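Local coordinates for protein cellulase CEL9M (Clostridium cellulolyticum, PDB 1IA6) that probably hydrolyses internal beta-1,4-glucosidic linkages in cellulose and related beta-glucans, as a family 9 glycoside hydrolase that carries several metal sites, at residues Leu74-Tyr79 with Leu213-Thr218; Gly2-Ser7 with Leu341-Ala346; Val48-Gly53 with Thr114-Val119. All coordinates share one frame; numbering follows the deposited sequence.

How the interactions relate
From the N terminus, residues 2-7 come first, and their partner 341-346 follows more than 330 residues later, so interaction 2 closes a loop that encloses both other contacts. Interaction 3 begins at 48-53 and ends at 114-119; interaction 1 starts between those two segments, at 74-79, and reaches on to 213-218, so the two cross. Interaction 1 joins helices 64-80 and 210-224, interaction 3 lays a loop on strand 115-119, and interaction 2 ties the N terminus to the loop after helix 327-341. No two contacts touch: the centres of interactions 2 and 3 lie about 39 Å apart, on opposite sides of the chain's centre.

Interaction 1 of 3, residues Leu74-Tyr79 with Leu213-Thr218; sequences LGWSLY and LAWAAT
An edge-to-face tryptophan pair, Trp76 with Trp215, bridges two helices of the alpha-helical barrel, 64-80 and 210-224. The backbones stand well apart, Trp76 CA and Trp215 CA being 11.5 Å from each other, and the two indoles alone span the gap between the segments.

The geometric evidence for the T-shape is direct. The six-membered rings have centroids 5.0 Å apart and planes 75° to one another. The edge of Trp215 is the part presented: its CH2 corner stands 3.6 Å above one face of Trp76, displaced toward the rim. It lies 3.7 Å from both Trp76 CD2 and Trp76 CE3, and 4.0 Å from Trp76 CZ3, so it sits near the CD2-CE3 bond rather than over the middle of the ring. Both indoles swing CG opposite the backbone N, with chi1 -169° in Trp76 and 165° in Trp215; these torsions carry the long side chains into the space between the helices.

Trp76 NE1 hydrogen-bonds to Glu80 one helical turn later, which would help fix the rotation of that ring. Thr218 OG1 donates to Trp215 O at 2.8 Å, a side-chain bond within helix 210-224. Trp219 extends the aromatic cluster, meeting Trp215 and Tyr79 edge-to-face and also touching the Trp76 ring, while Met254 and Met259 supply neighbouring side chains from loops. The calcium ion is about 9 Å from the side chain of Trp215, and its ligands Asp211 and Asp212 lie in the first turn of the same helix. The contact is thus a buried edge-to-face indole pair bridging two helices, within the alpha-helical barrel of the family 9 catalytic module.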
# COMPACT_ATOMS: atom_id res chain seq x y z
N LEU A 74 -1.99 -3.20 -4.20
CA LEU A 74 -1.18 -3.67 -5.31
C LEU A 74 -1.97 -4.72 -6.08
O LEU A 74 -1.98 -4.74 -7.31
CB LEU A 74 0.13 -4.28 -4.81
CG LEU A 74 1.20 -3.30 -4.31
CD1 LEU A 74 2.32 -4.08 -3.64
CD2 LEU A 74 1.73 -2.47 -5.49
N GLY A 75 -2.65 -5.60 -5.35
CA GLY A 75 -3.45 -6.63 -5.98
C GLY A 75 -4.60 -6.03 -6.78
O GLY A 75 -4.95 -6.52 -7.85
N TRP A 76 -5.18 -4.95 -6.25
CA TRP A 76 -6.29 -4.28 -6.92
C TRP A 76 -5.80 -3.66 -8.23
O TRP A 76 -6.50 -3.70 -9.24
CB TRP A 76 -6.88 -3.20 -6.00
CG TRP A 76 -8.19 -2.62 -6.47
CD1 TRP A 76 -9.09 -3.21 -7.31
CD2 TRP A 76 -8.76 -1.36 -6.08
NE1 TRP A 76 -10.19 -2.40 -7.46
CE2 TRP A 76 -10.02 -1.26 -6.72
CE3 TRP A 76 -8.33 -0.32 -5.25
CZ2 TRP A 76 -10.85 -0.15 -6.55
CZ3 TRP A 76 -9.17 0.79 -5.08
CH2 TRP A 76 -10.41 0.86 -5.74
N SER A 77 -4.59 -3.10 -8.19
CA SER A 77 -4.00 -2.48 -9.37
C SER A 77 -3.85 -3.48 -10.51
O SER A 77 -4.20 -3.19 -11.66
CB SER A 77 -2.62 -1.91 -9.02
OG SER A 77 -2.69 -0.99 -7.94
N LEU A 78 -3.35 -4.66 -10.19
CA LEU A 78 -3.14 -5.71 -11.18
C LEU A 78 -4.48 -6.23 -11.71
O LEU A 78 -4.62 -6.51 -12.90
CB LEU A 78 -2.35 -6.87 -10.57
CG LEU A 78 -1.98 -8.03 -11.50
CD1 LEU A 78 -1.12 -7.52 -12.65
CD2 LEU A 78 -1.23 -9.09 -10.71
N TYR A 79 -5.45 -6.37 -10.82
CA TYR A 79 -6.77 -6.86 -11.18
C TYR A 79 -7.52 -5.91 -12.13
O TYR A 79 -8.12 -6.35 -13.10
CB TYR A 79 -7.62 -7.06 -9.92
CG TYR A 79 -9.00 -7.61 -10.19
CD1 TYR A 79 -9.20 -8.96 -10.49
CD2 TYR A 79 -10.12 -6.78 -10.15
CE1 TYR A 79 -10.47 -9.46 -10.74
CE2 TYR A 79 -11.40 -7.27 -10.40
CZ TYR A 79 -11.57 -8.61 -10.69
OH TYR A 79 -12.83 -9.10 -10.93
N LEU A 213 -14.04 -4.36 6.68
CA LEU A 213 -14.89 -5.54 6.59
C LEU A 213 -15.72 -5.51 5.30
O LEU A 213 -15.84 -6.53 4.62
CB LEU A 213 -15.83 -5.62 7.79
CG LEU A 213 -15.24 -6.15 9.10
CD1 LEU A 213 -16.24 -5.95 10.23
CD2 LEU A 213 -14.90 -7.63 8.95
N ALA A 214 -16.28 -4.35 4.99
CA ALA A 214 -17.10 -4.19 3.79
C ALA A 214 -16.25 -4.44 2.55
O ALA A 214 -16.66 -5.16 1.64
CB ALA A 214 -17.70 -2.80 3.75
N TRP A 215 -15.07 -3.84 2.53
CA TRP A 215 -14.13 -3.99 1.43
C TRP A 215 -13.76 -5.46 1.21
O TRP A 215 -13.83 -5.97 0.09
CB TRP A 215 -12.89 -3.13 1.75
CG TRP A 215 -11.64 -3.38 0.95
CD1 TRP A 215 -10.49 -3.96 1.41
CD2 TRP A 215 -11.37 -2.95 -0.39
NE1 TRP A 215 -9.52 -3.91 0.43
CE2 TRP A 215 -10.03 -3.29 -0.68
CE3 TRP A 215 -12.13 -2.31 -1.38
CZ2 TRP A 215 -9.43 -3.01 -1.91
CZ3 TRP A 215 -11.53 -2.03 -2.61
CH2 TRP A 215 -10.20 -2.38 -2.86
N ALA A 216 -13.37 -6.15 2.28
CA ALA A 216 -13.01 -7.56 2.19
C ALA A 216 -14.19 -8.40 1.71
O ALA A 216 -14.02 -9.34 0.93
CB ALA A 216 -12.52 -8.07 3.54
N ALA A 217 -15.38 -8.04 2.17
CA ALA A 217 -16.60 -8.75 1.80
C ALA A 217 -16.90 -8.63 0.30
O ALA A 217 -17.33 -9.60 -0.32
CB ALA A 217 -17.78 -8.23 2.62
N THR A 218 -16.67 -7.45 -0.28
CA THR A 218 -16.95 -7.29 -1.70
C THR A 218 -16.04 -8.18 -2.55
O THR A 218 -16.46 -8.68 -3.59
CB THR A 218 -16.81 -5.82 -2.18
OG1 THR A 218 -15.45 -5.40 -2.11
CG2 THR A 218 -17.68 -4.89 -1.34

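Interaction 2 of 3, residues Gly2-Ser7 with Leu341-Ala346; sequences GTHDYS and LGDNPA. With NI (nickel (II) ion), chain D.
A nickel site brings His4 and Asp343 together, pinning the N-terminal arm to the loop that follows helix 327-341. The metal is held by His4 NE2 at 2.1 Å and by Asp343 OD2 at 2.0 Å. A water occupies a third position, and Ala1 completes the set with its backbone N and O, so five ligand atoms surround the ion.

Asp343 binds through one oxygen: its OD1 is 3.1 Å from the nickel and instead lies at the imidazole edge, in the ring plane, 3.1 Å from His4 CE1. The two side chains approach from opposite directions, with ring and carboxylate planes 62° apart. His4 turns its CG back beside the backbone N, chi1 -72°, which brings the ring toward the metal.

A Schellman motif ends helix 327-341 at Gly342, whose positive phi of 143° suits glycine, and an inverse gamma turn centred on Asp343 overlaps it at Gly342. Leu341, the residue just before Gly342, anchors the apolar half of the contact: its CD1 methyl lies 3.5 Å from Tyr6 CE1, the two side chains crossing at about a right angle. Within the arm, His4 CB rests above a face of the Tyr6 ring, toward its rim. The Tyr6 hydroxyl hydrogen-bonds to Asp338 of helix 327-341, whose side chain also touches His4 and Asp343.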
# COMPACT_ATOMS: atom_id res chain seq x y z
N GLY A 2 5.01 17.86 -22.62
CA GLY A 2 4.05 17.36 -23.59
C GLY A 2 3.83 15.86 -23.49
O GLY A 2 2.71 15.38 -23.65
N THR A 3 4.91 15.12 -23.22
CA THR A 3 4.82 13.67 -23.10
C THR A 3 5.57 13.18 -21.86
O THR A 3 6.56 13.78 -21.44
CB THR A 3 5.41 12.98 -24.34
OG1 THR A 3 5.22 11.57 -24.24
CG2 THR A 3 6.90 13.28 -24.47
N HIS A 4 5.08 12.09 -21.28
CA HIS A 4 5.69 11.51 -20.08
C HIS A 4 5.90 10.01 -20.24
O HIS A 4 5.13 9.34 -20.94
CB HIS A 4 4.81 11.78 -18.86
CG HIS A 4 4.82 13.21 -18.41
ND1 HIS A 4 5.84 13.75 -17.66
CD2 HIS A 4 3.95 14.22 -18.64
CE1 HIS A 4 5.61 15.03 -17.45
NE2 HIS A 4 4.46 15.34 -18.03
N ASP A 5 6.94 9.48 -19.61
CA ASP A 5 7.24 8.06 -19.68
C ASP A 5 6.62 7.33 -18.49
O ASP A 5 7.30 7.05 -17.50
CB ASP A 5 8.76 7.84 -19.69
CG ASP A 5 9.14 6.39 -19.96
OD1 ASP A 5 8.24 5.55 -20.13
OD2 ASP A 5 10.36 6.10 -20.01
N TYR A 6 5.33 7.03 -18.59
CA TYR A 6 4.62 6.34 -17.52
C TYR A 6 5.07 4.88 -17.38
O TYR A 6 5.01 4.31 -16.30
CB TYR A 6 3.11 6.37 -17.77
CG TYR A 6 2.53 7.76 -17.88
CD1 TYR A 6 2.56 8.64 -16.81
CD2 TYR A 6 1.95 8.19 -19.07
CE1 TYR A 6 2.04 9.93 -16.92
CE2 TYR A 6 1.42 9.47 -19.20
CZ TYR A 6 1.47 10.34 -18.12
OH TYR A 6 0.97 11.61 -18.25
N SER A 7 5.51 4.30 -18.49
CA SER A 7 5.96 2.92 -18.52
C SER A 7 7.17 2.68 -17.61
O SER A 7 7.18 1.75 -16.80
CB SER A 7 6.33 2.52 -19.95
OG SER A 7 6.75 1.17 -20.01
N LEU A 341 5.82 13.16 -11.46
CA LEU A 341 6.87 12.81 -12.40
C LEU A 341 7.84 13.95 -12.76
O LEU A 341 8.88 13.70 -13.37
CB LEU A 341 6.26 12.24 -13.69
CG LEU A 341 5.47 10.95 -13.51
CD1 LEU A 341 4.85 10.53 -14.84
CD2 LEU A 341 6.38 9.86 -12.98
N GLY A 342 7.50 15.18 -12.39
CA GLY A 342 8.41 16.28 -12.69
C GLY A 342 7.80 17.61 -13.09
O GLY A 342 8.51 18.61 -13.15
N ASP A 343 6.51 17.62 -13.38
CA ASP A 343 5.82 18.86 -13.77
C ASP A 343 5.45 19.66 -12.54
O ASP A 343 4.28 19.76 -12.19
CB ASP A 343 4.55 18.53 -14.55
CG ASP A 343 4.81 18.22 -16.00
OD1 ASP A 343 5.97 17.91 -16.36
OD2 ASP A 343 3.84 18.28 -16.79
N ASN A 344 6.45 20.25 -11.88
CA ASN A 344 6.19 21.03 -10.68
C ASN A 344 7.18 22.18 -10.54
O ASN A 344 8.21 22.21 -11.22
CB ASN A 344 6.28 20.11 -9.45
CG ASN A 344 7.60 19.35 -9.39
OD1 ASN A 344 8.66 19.95 -9.25
ND2 ASN A 344 7.53 18.03 -9.52
N PRO A 345 6.88 23.16 -9.67
CA PRO A 345 7.75 24.32 -9.46
C PRO A 345 9.16 23.98 -8.97
O PRO A 345 10.08 24.79 -9.12
CB PRO A 345 6.97 25.15 -8.45
CG PRO A 345 5.54 24.83 -8.79
CD PRO A 345 5.60 23.33 -8.96
N ALA A 346 9.33 22.80 -8.38
CA ALA A 346 10.64 22.40 -7.88
C ALA A 346 11.48 21.74 -8.97
O ALA A 346 12.65 21.43 -8.75
CB ALA A 346 10.48 21.45 -6.70
NI NI D . 3.84 17.30 -18.51
O HOH W 1 1.76 17.28 -18.76

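Interaction 3 of 3, residues Val48-Gly53 with Thr114-Val119; sequences VDLTGG and TFYYQV
Leu50 crosses the side chain of Tyr116 at about a right angle, both its methyls meeting Tyr116 CB from the same side: CD1 is 3.9 Å from Tyr116 CB and CD2 is 4.0 Å from the same atom. Val48 comes from the opposite direction to Tyr116, its CG2 methyl meeting the ring obliquely, 4.1 Å from Tyr116 CE2, farther out on the ring. With CG beside its backbone N (chi1 -73°), Tyr116 places its ring next to Val48 and Leu50. Leu50 CD1 also reaches Val119 CG2, at 4.1 Å.

Tyr116 and Val119, three residues apart, both direct CB toward the loop. Between them, Tyr117 has psi of only 5°, a departure from extended geometry consistent with two residues three apart facing the same way.

Asp49 shapes the loop by an Asx turn: its OD1 accepts Thr51 N at 3.1 Å, from above the carboxylate plane, and takes Thr51 OG1 at 2.7 Å on its syn lone pair. The other oxygen, OD2, makes a salt bridge with Lys107.

Strand 115-119 is the middle strand of a small antiparallel sheet, between 62-63 and 143-145. The contact thus packs an irregular loop against this sheet beside the zinc site of Cys22, Cys38, His39 and His55, with zinc about 8 Å from the Val119 side chain.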
# COMPACT_ATOMS: atom_id res chain seq x y z
N VAL A 48 6.89 -20.10 15.74
CA VAL A 48 6.24 -20.07 14.43
C VAL A 48 7.16 -19.34 13.45
O VAL A 48 7.72 -18.30 13.79
CB VAL A 48 4.89 -19.33 14.48
CG1 VAL A 48 4.26 -19.30 13.10
CG2 VAL A 48 3.95 -20.01 15.47
N ASP A 49 7.33 -19.89 12.26
CA ASP A 49 8.18 -19.23 11.27
C ASP A 49 7.44 -18.00 10.75
O ASP A 49 6.46 -18.13 10.02
CB ASP A 49 8.51 -20.18 10.12
CG ASP A 49 9.37 -19.52 9.05
OD1 ASP A 49 9.84 -18.39 9.27
OD2 ASP A 49 9.59 -20.14 7.99
N LEU A 50 7.90 -16.82 11.15
CA LEU A 50 7.27 -15.58 10.72
C LEU A 50 8.20 -14.74 9.86
O LEU A 50 8.08 -13.52 9.80
CB LEU A 50 6.81 -14.75 11.92
CG LEU A 50 5.69 -15.35 12.78
CD1 LEU A 50 5.39 -14.42 13.96
CD2 LEU A 50 4.46 -15.55 11.92
N THR A 51 9.14 -15.40 9.19
CA THR A 51 10.08 -14.70 8.32
C THR A 51 9.40 -14.34 7.01
O THR A 51 8.41 -14.96 6.62
CB THR A 51 11.33 -15.55 8.02
OG1 THR A 51 10.93 -16.77 7.37
CG2 THR A 51 12.07 -15.88 9.31
N GLY A 52 9.93 -13.33 6.33
CA GLY A 52 9.37 -12.91 5.06
C GLY A 52 8.64 -11.59 5.21
O GLY A 52 8.80 -10.89 6.21
N GLY A 53 7.82 -11.25 4.23
CA GLY A 53 7.09 -9.99 4.31
C GLY A 53 8.01 -8.82 4.02
O GLY A 53 9.12 -9.00 3.52
N THR A 114 -6.04 -18.02 14.35
CA THR A 114 -4.91 -17.23 14.82
C THR A 114 -4.20 -16.52 13.67
O THR A 114 -4.03 -17.08 12.59
CB THR A 114 -3.87 -18.11 15.54
OG1 THR A 114 -4.52 -18.87 16.56
CG2 THR A 114 -2.78 -17.24 16.16
N PHE A 115 -3.80 -15.27 13.91
CA PHE A 115 -3.08 -14.51 12.90
C PHE A 115 -2.13 -13.52 13.55
O PHE A 115 -2.56 -12.59 14.23
CB PHE A 115 -4.05 -13.72 12.01
CG PHE A 115 -3.36 -13.01 10.88
CD1 PHE A 115 -2.78 -13.74 9.85
CD2 PHE A 115 -3.28 -11.63 10.86
CE1 PHE A 115 -2.11 -13.09 8.81
CE2 PHE A 115 -2.61 -10.97 9.82
CZ PHE A 115 -2.03 -11.70 8.79
N TYR A 116 -0.83 -13.75 13.35
CA TYR A 116 0.21 -12.88 13.89
C TYR A 116 0.31 -11.71 12.92
O TYR A 116 0.37 -11.93 11.71
CB TYR A 116 1.54 -13.63 13.96
CG TYR A 116 1.57 -14.66 15.06
CD1 TYR A 116 1.83 -14.29 16.37
CD2 TYR A 116 1.29 -16.00 14.79
CE1 TYR A 116 1.82 -15.22 17.41
CE2 TYR A 116 1.27 -16.94 15.82
CZ TYR A 116 1.54 -16.55 17.12
OH TYR A 116 1.52 -17.46 18.15
N TYR A 117 0.34 -10.48 13.44
CA TYR A 117 0.39 -9.34 12.53
C TYR A 117 1.43 -8.25 12.77
O TYR A 117 1.43 -7.24 12.08
CB TYR A 117 -1.00 -8.73 12.39
CG TYR A 117 -1.61 -8.15 13.64
CD1 TYR A 117 -1.22 -6.90 14.13
CD2 TYR A 117 -2.64 -8.82 14.32
CE1 TYR A 117 -1.83 -6.33 15.24
CE2 TYR A 117 -3.26 -8.26 15.43
CZ TYR A 117 -2.86 -7.02 15.88
OH TYR A 117 -3.49 -6.45 16.96
N GLN A 118 2.31 -8.44 13.75
CA GLN A 118 3.37 -7.47 13.95
C GLN A 118 4.62 -8.13 14.48
O GLN A 118 4.59 -8.83 15.50
CB GLN A 118 2.98 -6.32 14.90
CG GLN A 118 4.10 -5.25 14.92
CD GLN A 118 3.77 -3.99 15.69
OE1 GLN A 118 2.67 -3.45 15.60
NE2 GLN A 118 4.75 -3.49 16.45
N VAL A 119 5.71 -7.94 13.76
CA VAL A 119 7.00 -8.49 14.15
C VAL A 119 7.91 -7.28 14.35
O VAL A 119 8.10 -6.49 13.42
CB VAL A 119 7.58 -9.40 13.07
CG1 VAL A 119 9.02 -9.79 13.41
CG2 VAL A 119 6.72 -10.64 12.93